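Trehalose monomycolate transport factor A (PDB 6T84) is required for MmpL3-dependent transport of trehalose monomycolate to the mycobacterial cell wall, and interacts with MmpL3 through its N-terminal domain. Local coordinates at residues R13-W17 and F63-I67; R78-N83 and W143-N147. All coordinates share one frame; numbering follows the deposited sequence. Where two conformers were deposited one is given.

Interaction 1: residues R13-W17 and F63-I67; sequences RRKSW and FIFDI
R14 and D66 face each other across a helix-on-sheet packing: CG of R14 stands anti to its own N (chi1 -176°), and bends at chi2 and chi3 then turn the guanidinium toward the carboxylate, which chi1 of D66 (-60°) sets beside the D66 backbone N. Helix 10-21 lies here against strand 60-67 of the large antiparallel sheet, the two short axes running nearly antiparallel 11.3 Å apart. R14 comes end-on with both terminal nitrogens to a single oxygen. NH2 of R14 meets OD1 of D66 at 2.8 Å on the syn lone pair, while NH1 of R14 reaches the same OD1 at 3.1 Å from above the carboxylate plane, in a more bent bond. The guanidinium and carboxylate planes stand almost perpendicular, 84° apart. T72 OG1 also bonds OD1 of D66, N51 ND2 holds OD2, and NH1 of R14 has a second acceptor in N51 O. From helix 159-175, W162 makes a cation-pi contact with R14 and meets W17 edge-to-face, and D163 takes NE1 of W17. One turn after R14, W17 turns the edge of its indole to the strand, where I64 brings CD1 to 3.7 Å from CH2 of W17.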
ATOM      1  N   ARG A  13      17.732  -8.181  -8.987  1.00 16.92           N
ATOM      2  CA  ARG A  13      17.616  -7.984  -7.540  1.00 15.89           C
ATOM      3  C   ARG A  13      16.218  -8.352  -7.049  1.00 15.15           C
ATOM      4  O   ARG A  13      16.088  -8.952  -5.983  1.00 15.05           O
ATOM      5  CB  ARG A  13      17.974  -6.536  -7.182  1.00 17.55           C
ATOM      6  CG  ARG A  13      19.459  -6.249  -7.340  1.00 20.06           C
ATOM      7  CD  ARG A  13      19.911  -4.783  -6.997  1.00 23.91           C
ATOM      8  NE  ARG A  13      19.399  -3.707  -7.869  1.00 27.08           N
ATOM      9  CZ  ARG A  13      18.422  -2.846  -7.514  1.00 29.55           C
ATOM     10  NH1 ARG A  13      17.798  -2.931  -6.307  1.00 30.99           N
ATOM     11  NH2 ARG A  13      18.068  -1.886  -8.371  1.00 29.62           N
ATOM     12  N   ARG A  14      15.173  -8.034  -7.824  1.00 14.11           N
ATOM     13  CA  ARG A  14      13.823  -8.392  -7.415  1.00 13.38           C
ATOM     14  C   ARG A  14      13.633  -9.914  -7.447  1.00 14.63           C
ATOM     15  O   ARG A  14      12.980 -10.486  -6.553  1.00 14.53           O
ATOM     16  CB  ARG A  14      12.810  -7.650  -8.302  1.00 12.85           C
ATOM     17  CG  ARG A  14      11.323  -7.886  -7.896  1.00 13.59           C
ATOM     18  CD  ARG A  14      10.972  -7.125  -6.599  1.00 14.48           C
ATOM     19  NE  ARG A  14      11.224  -5.673  -6.683  1.00 14.31           N
ATOM     20  CZ  ARG A  14      10.414  -4.747  -7.230  1.00 14.09           C
ATOM     21  NH1 ARG A  14       9.298  -5.097  -7.891  1.00 13.89           N
ATOM     22  NH2 ARG A  14      10.769  -3.459  -7.206  1.00 14.38           N
ATOM     23  N   LYS A  15      14.193 -10.596  -8.448  1.00 16.38           N
ATOM     24  CA  LYS A  15      14.153 -12.065  -8.486  1.00 19.00           C
ATOM     25  C   LYS A  15      14.901 -12.691  -7.302  1.00 17.45           C
ATOM     26  O   LYS A  15      14.421 -13.674  -6.711  1.00 16.75           O
ATOM     27  CB  LYS A  15      14.727 -12.554  -9.843  1.00 25.70           C
ATOM     28  CG  LYS A  15      14.199 -13.911 -10.281  1.00 36.77           C
ATOM     29  CD  LYS A  15      14.779 -14.312 -11.643  1.00 51.65           C
ATOM     30  CE  LYS A  15      14.428 -13.330 -12.757  1.00 77.06           C
ATOM     31  NZ  LYS A  15      14.721 -13.886 -14.124  1.00 65.94           N
ATOM     32  N   SER A  16      16.080 -12.154  -6.947  0.78 16.99           N
ATOM     33  CA  SER A  16      16.807 -12.662  -5.786  0.78 17.48           C
ATOM     34  C   SER A  16      15.992 -12.494  -4.510  0.78 15.49           C
ATOM     35  O   SER A  16      15.961 -13.390  -3.653  0.78 15.79           O
ATOM     36  CB  SER A  16      18.162 -11.940  -5.648  0.78 19.10           C
ATOM     37  OG  SER A  16      18.887 -12.339  -4.464  0.78 21.37           O
ATOM     38  N   TRP A  17      15.369 -11.329  -4.335  1.00 14.72           N
ATOM     39  CA  TRP A  17      14.575 -11.071  -3.144  1.00 13.43           C
ATOM     40  C   TRP A  17      13.362 -11.990  -3.092  1.00 12.89           C
ATOM     41  O   TRP A  17      13.045 -12.523  -2.023  1.00 13.10           O
ATOM     42  CB  TRP A  17      14.176  -9.607  -3.185  1.00 13.69           C
ATOM     43  CG  TRP A  17      13.298  -9.160  -2.098  1.00 13.61           C
ATOM     44  CD1 TRP A  17      13.666  -8.860  -0.803  1.00 14.35           C
ATOM     45  CD2 TRP A  17      11.890  -8.924  -2.171  1.00 13.74           C
ATOM     46  NE1 TRP A  17      12.579  -8.445  -0.091  1.00 14.71           N
ATOM     47  CE2 TRP A  17      11.481  -8.456  -0.902  1.00 14.80           C
ATOM     48  CE3 TRP A  17      10.928  -9.045  -3.199  1.00 14.52           C
ATOM     49  CZ2 TRP A  17      10.165  -8.117  -0.611  1.00 16.24           C
ATOM     50  CZ3 TRP A  17       9.627  -8.708  -2.922  1.00 15.62           C
ATOM     51  CH2 TRP A  17       9.250  -8.247  -1.626  1.00 16.25           C
ATOM     52  N   PHE A  63       1.339  -9.122  -3.014  1.00 14.16           N
ATOM     53  CA  PHE A  63       1.867  -8.882  -4.360  1.00 14.88           C
ATOM     54  C   PHE A  63       2.756  -7.657  -4.351  1.00 14.25           C
ATOM     55  O   PHE A  63       2.418  -6.669  -3.695  1.00 15.16           O
ATOM     56  CB  PHE A  63       0.721  -8.668  -5.361  1.00 17.80           C
ATOM     57  CG  PHE A  63      -0.311  -9.838  -5.401  1.00 20.83           C
ATOM     58  CD1 PHE A  63       0.034 -11.157  -5.087  1.00 23.76           C
ATOM     59  CD2 PHE A  63      -1.591  -9.605  -5.762  1.00 23.34           C
ATOM     60  CE1 PHE A  63      -0.882 -12.231  -5.142  1.00 26.30           C
ATOM     61  CE2 PHE A  63      -2.512 -10.656  -5.849  1.00 26.06           C
ATOM     62  CZ  PHE A  63      -2.150 -11.969  -5.537  1.00 26.67           C
ATOM     63  N   ILE A  64       3.908  -7.721  -5.005  1.00 13.20           N
ATOM     64  CA  ILE A  64       4.852  -6.609  -5.065  1.00 13.11           C
ATOM     65  C   ILE A  64       5.164  -6.395  -6.531  1.00 13.53           C
ATOM     66  O   ILE A  64       5.477  -7.358  -7.240  1.00 15.17           O
ATOM     67  CB  ILE A  64       6.129  -6.940  -4.278  1.00 13.59           C
ATOM     68  CG1 ILE A  64       5.745  -7.328  -2.824  1.00 14.29           C
ATOM     69  CG2 ILE A  64       7.077  -5.704  -4.291  1.00 14.77           C
ATOM     70  CD1 ILE A  64       5.764  -8.822  -2.549  1.00 14.53           C
ATOM     71  N   PHE A  65       5.090  -5.148  -6.985  1.00 14.38           N
ATOM     72  CA  PHE A  65       5.268  -4.927  -8.424  1.00 14.88           C
ATOM     73  C   PHE A  65       5.633  -3.470  -8.666  1.00 14.24           C
ATOM     74  O   PHE A  65       5.472  -2.616  -7.786  1.00 15.01           O
ATOM     75  CB  PHE A  65       4.009  -5.313  -9.230  1.00 15.48           C
ATOM     76  CG  PHE A  65       2.772  -4.676  -8.717  1.00 16.97           C
ATOM     77  CD1 PHE A  65       2.385  -3.405  -9.169  1.00 18.15           C
ATOM     78  CD2 PHE A  65       2.012  -5.302  -7.734  1.00 17.39           C
ATOM     79  CE1 PHE A  65       1.242  -2.762  -8.628  1.00 18.95           C
ATOM     80  CE2 PHE A  65       0.852  -4.687  -7.228  1.00 18.73           C
ATOM     81  CZ  PHE A  65       0.463  -3.420  -7.681  1.00 19.23           C
ATOM     82  N   ASP A  66       6.159  -3.199  -9.864  1.00 14.73           N
ATOM     83  CA  ASP A  66       6.486  -1.844 -10.272  1.00 16.02           C
ATOM     84  C   ASP A  66       5.446  -1.362 -11.278  1.00 16.89           C
ATOM     85  O   ASP A  66       4.988  -2.129 -12.130  1.00 17.43           O
ATOM     86  CB  ASP A  66       7.868  -1.786 -10.941  1.00 17.45           C
ATOM     87  CG  ASP A  66       8.976  -2.259 -10.033  1.00 18.13           C
ATOM     88  OD1 ASP A  66       8.834  -2.165  -8.793  1.00 16.82           O
ATOM     89  OD2 ASP A  66      10.025  -2.679 -10.569  1.00 20.50           O
ATOM     90  N   ILE A  67       5.084  -0.093 -11.160  1.00 18.04           N
ATOM     91  CA  ILE A  67       4.334   0.620 -12.188  1.00 20.64           C
ATOM     92  C   ILE A  67       5.323   1.604 -12.782  1.00 23.55           C
ATOM     93  O   ILE A  67       5.689   2.582 -12.131  1.00 24.42           O
ATOM     94  CB  ILE A  67       3.131   1.364 -11.580  1.00 22.17           C
ATOM     95  CG1 ILE A  67       2.301   0.378 -10.720  1.00 23.30           C
ATOM     96  CG2 ILE A  67       2.324   2.059 -12.679  1.00 23.03           C
ATOM     97  CD1 ILE A  67       1.082   1.017 -10.051  1.00 24.40           C
TER

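Interaction 2: residues R78-N83 and W143-N147; sequences RKVGTN and WNEQN. With SO4 (sulfate ion), chain C.
Two connections at one end of the large antiparallel sheet meet here: the loop 78-83 that leaves strand 71-77, and the turn of the beta hairpin formed by strands 141-144 and 148-153. Backbone bonds do much of the joining. N of R78 gives a nearly straight bond (176°) to O of N147, 2.8 Å long. N of T82 donates to O of Q146 at 3.1 Å. Two CH contacts flank this second bond: CA of G81 approaches O of Q146 at 3.1 Å, and CA of Q146 lies 3.2 Å from O of T82. Side chains close in around them, CG of Q146 lying 3.4 Å from O of T82 and CG2 of T82 3.3 Å from ND2 of N144. A water bridges the loops by donating to both O of R78 and OD1 of N147. The other end of that amide, ND2 of N147, holds O1 of a sulfate, probably from the crystallisation liquor, at 2.8 Å; W148 NE1 binds the same ion. R78 was modelled in two conformers; in the one described, provisionally, CG2 of T82 sits over one face of its guanidinium and NH2 bonds L176 O, just past helix 159-175. OG1 of T82 bonds P180 O, tying the loop to the C-terminal segment, while N144 pairs with V86 at the start of strand 86-90.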
ATOM      1  N   ARG A  78      -6.531  -8.540   2.882  0.79 20.17           N
ATOM      2  CA  ARG A  78      -7.172  -8.377   4.197  0.79 21.89           C
ATOM      3  C   ARG A  78      -8.079  -9.564   4.489  0.79 26.00           C
ATOM      4  O   ARG A  78      -8.812 -10.066   3.612  0.79 25.86           O
ATOM      5  CB  ARG A  78      -8.092  -7.166   4.210  0.79 21.31           C
ATOM      6  CG  ARG A  78      -7.449  -5.811   4.019  0.79 23.53           C
ATOM      7  CD  ARG A  78      -8.551  -4.743   3.870  0.79 27.44           C
ATOM      8  NE  ARG A  78      -9.367  -4.665   5.086  0.79 35.72           N
ATOM      9  CZ  ARG A  78      -9.021  -3.912   6.120  0.79 55.41           C
ATOM     10  NH1 ARG A  78      -7.908  -3.184   6.038  0.79 40.62           N
ATOM     11  NH2 ARG A  78      -9.771  -3.884   7.213  0.79 52.26           N
ATOM     12  N   LYS A  79      -8.100  -9.953   5.762  1.00 30.68           N
ATOM     13  CA  LYS A  79      -8.915 -11.105   6.145  1.00 37.51           C
ATOM     14  C   LYS A  79     -10.406 -10.781   6.083  1.00 34.57           C
ATOM     15  O   LYS A  79     -11.210 -11.620   5.658  1.00 33.87           O
ATOM     16  CB  LYS A  79      -8.499 -11.595   7.529  1.00 52.56           C
ATOM     17  CG  LYS A  79      -9.191 -12.876   7.960  1.00 72.95           C
ATOM     18  CD  LYS A  79      -8.716 -13.329   9.328  1.00 85.86           C
ATOM     19  CE  LYS A  79      -9.351 -14.652   9.705  1.00 87.73           C
ATOM     20  NZ  LYS A  79      -9.147 -15.659   8.623  1.00 71.61           N
ATOM     21  N   VAL A  80     -10.797  -9.585   6.514  1.00 34.20           N
ATOM     22  CA  VAL A  80     -12.187  -9.143   6.533  1.00 34.91           C
ATOM     23  C   VAL A  80     -12.301  -7.842   5.746  1.00 32.28           C
ATOM     24  O   VAL A  80     -11.596  -6.875   6.043  1.00 31.54           O
ATOM     25  CB  VAL A  80     -12.681  -8.950   7.979  1.00 39.93           C
ATOM     26  CG1 VAL A  80     -14.180  -8.641   7.991  1.00 38.61           C
ATOM     27  CG2 VAL A  80     -12.326 -10.178   8.840  1.00 34.01           C
ATOM     28  N   GLY A  81     -13.213  -7.798   4.771  1.00 31.47           N
ATOM     29  CA  GLY A  81     -13.374  -6.597   3.957  1.00 30.41           C
ATOM     30  C   GLY A  81     -14.010  -5.429   4.696  1.00 29.50           C
ATOM     31  O   GLY A  81     -14.665  -5.565   5.736  1.00 31.47           O
ATOM     32  N   THR A  82     -13.791  -4.232   4.139  1.00 26.71           N
ATOM     33  CA  THR A  82     -14.445  -3.032   4.639  1.00 26.09           C
ATOM     34  C   THR A  82     -14.835  -2.134   3.482  1.00 24.90           C
ATOM     35  O   THR A  82     -14.173  -2.141   2.450  1.00 25.82           O
ATOM     36  CB  THR A  82     -13.513  -2.247   5.585  1.00 26.60           C
ATOM     37  OG1 THR A  82     -14.213  -1.107   6.086  1.00 26.67           O
ATOM     38  CG2 THR A  82     -12.216  -1.684   4.894  1.00 26.59           C
ATOM     39  N   ASN A  83     -15.891  -1.334   3.661  1.00 24.56           N
ATOM     40  CA  ASN A  83     -16.192  -0.308   2.673  1.00 26.82           C
ATOM     41  C   ASN A  83     -15.547   1.033   2.994  1.00 25.52           C
ATOM     42  O   ASN A  83     -15.687   1.966   2.203  1.00 28.02           O
ATOM     43  CB  ASN A  83     -17.694  -0.058   2.540  1.00 33.73           C
ATOM     44  CG  ASN A  83     -18.400  -1.124   1.744  1.00 52.04           C
ATOM     45  OD1 ASN A  83     -17.813  -1.789   0.882  1.00 42.94           O
ATOM     46  ND2 ASN A  83     -19.690  -1.271   2.012  1.00 35.80           N
ATOM     47  N   TRP A 143      -2.730   2.916   1.807  1.00 13.48           N
ATOM     48  CA  TRP A 143      -4.180   3.032   1.758  1.00 14.50           C
ATOM     49  C   TRP A 143      -4.768   1.644   1.747  1.00 15.03           C
ATOM     50  O   TRP A 143      -4.070   0.670   1.483  1.00 15.96           O
ATOM     51  CB  TRP A 143      -4.686   3.841   0.555  1.00 15.13           C
ATOM     52  CG  TRP A 143      -4.625   3.111  -0.794  1.00 15.70           C
ATOM     53  CD1 TRP A 143      -5.707   2.572  -1.450  1.00 15.82           C
ATOM     54  CD2 TRP A 143      -3.474   2.874  -1.642  1.00 15.14           C
ATOM     55  NE1 TRP A 143      -5.291   2.028  -2.659  1.00 15.66           N
ATOM     56  CE2 TRP A 143      -3.940   2.179  -2.794  1.00 15.92           C
ATOM     57  CE3 TRP A 143      -2.098   3.199  -1.553  1.00 15.90           C
ATOM     58  CZ2 TRP A 143      -3.095   1.807  -3.838  1.00 16.74           C
ATOM     59  CZ3 TRP A 143      -1.262   2.797  -2.564  1.00 16.17           C
ATOM     60  CH2 TRP A 143      -1.766   2.135  -3.710  1.00 16.87           C
ATOM     61  N   ASN A 144      -6.051   1.559   2.039  1.00 15.29           N
ATOM     62  CA  ASN A 144      -6.742   0.300   1.834  1.00 16.46           C
ATOM     63  C   ASN A 144      -7.891   0.449   0.856  1.00 16.95           C
ATOM     64  O   ASN A 144      -8.422   1.539   0.605  1.00 16.82           O
ATOM     65  CB  ASN A 144      -7.269  -0.287   3.117  1.00 17.20           C
ATOM     66  CG  ASN A 144      -8.486   0.483   3.613  1.00 17.49           C
ATOM     67  OD1 ASN A 144      -8.373   1.642   4.113  1.00 17.02           O
ATOM     68  ND2 ASN A 144      -9.673  -0.132   3.476  1.00 17.87           N
ATOM     69  N   GLU A 145      -8.242  -0.703   0.279  1.00 17.96           N
ATOM     70  CA  GLU A 145      -9.465  -0.871  -0.497  1.00 19.18           C
ATOM     71  C   GLU A 145     -10.244  -1.986   0.192  1.00 20.25           C
ATOM     72  O   GLU A 145      -9.947  -2.350   1.329  1.00 21.02           O
ATOM     73  CB  GLU A 145      -9.151  -1.113  -1.983  1.00 20.11           C
ATOM     74  CG  GLU A 145      -8.358   0.084  -2.522  1.00 20.54           C
ATOM     75  CD  GLU A 145      -8.083   0.113  -3.988  1.00 20.51           C
ATOM     76  OE1 GLU A 145      -8.848  -0.483  -4.760  1.00 21.64           O
ATOM     77  OE2 GLU A 145      -7.115   0.792  -4.394  1.00 20.06           O
ATOM     78  N   GLN A 146     -11.268  -2.537  -0.474  1.00 20.89           N
ATOM     79  CA  GLN A 146     -12.154  -3.409   0.272  1.00 22.74           C
ATOM     80  C   GLN A 146     -11.423  -4.600   0.892  1.00 23.01           C
ATOM     81  O   GLN A 146     -11.621  -4.919   2.070  1.00 24.44           O
ATOM     82  CB  GLN A 146     -13.288  -3.884  -0.625  1.00 24.30           C
ATOM     83  CG  GLN A 146     -14.296  -4.726   0.175  1.00 26.69           C
ATOM     84  CD  GLN A 146     -15.538  -5.058  -0.601  1.00 34.16           C
ATOM     85  OE1 GLN A 146     -16.036  -4.241  -1.363  1.00 36.24           O
ATOM     86  NE2 GLN A 146     -16.048  -6.268  -0.402  1.00 49.14           N
ATOM     87  N   ASN A 147     -10.598  -5.294   0.103  1.00 21.39           N
ATOM     88  CA  ASN A 147      -9.953  -6.517   0.537  1.00 20.57           C
ATOM     89  C   ASN A 147      -8.435  -6.465   0.528  1.00 19.25           C
ATOM     90  O   ASN A 147      -7.785  -7.526   0.602  1.00 19.09           O
ATOM     91  CB  ASN A 147     -10.439  -7.627  -0.406  1.00 22.65           C
ATOM     92  CG  ASN A 147     -11.909  -7.878  -0.254  1.00 25.16           C
ATOM     93  OD1 ASN A 147     -12.332  -8.240   0.824  1.00 27.21           O
ATOM     94  ND2 ASN A 147     -12.685  -7.693  -1.337  1.00 26.38           N
TER
HETATM   95  S   SO4 C 302     -11.051  -8.231  -4.686  0.73 29.62           S
HETATM   96  O1  SO4 C 302     -11.551  -7.174  -3.790  0.73 30.91           O
HETATM   97  O2  SO4 C 302     -12.136  -9.180  -4.951  0.73 53.97           O
HETATM   98  O3  SO4 C 302     -10.604  -7.651  -5.955  0.73 31.93           O
HETATM   99  O4  SO4 C 302     -10.010  -9.021  -4.131  0.73 26.56           O
HETATM  100  O   HOH W   1     -11.346 -10.134   2.488  1.00 28.01           O

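Overall arrangement
Both contacts reach the same large antiparallel sheet, with centres about 23 Å apart, and they do not touch: their nearest atoms are about 7 Å from each other. Strand 71-77 connects them, pairing with strand 60-67 of interaction 1 and running into the loop of interaction 2. In interaction 1 every touching residue is buried, and a helix is joined to the sheet mainly through side chains, a charged pair beside an aromatic-aliphatic one. Interaction 2 is partly open to solvent and links two loops mainly by main-chain bonds, with a water and a sulfate joining in. Helix 159-175 borders interaction 1, and the chain just after it borders interaction 2.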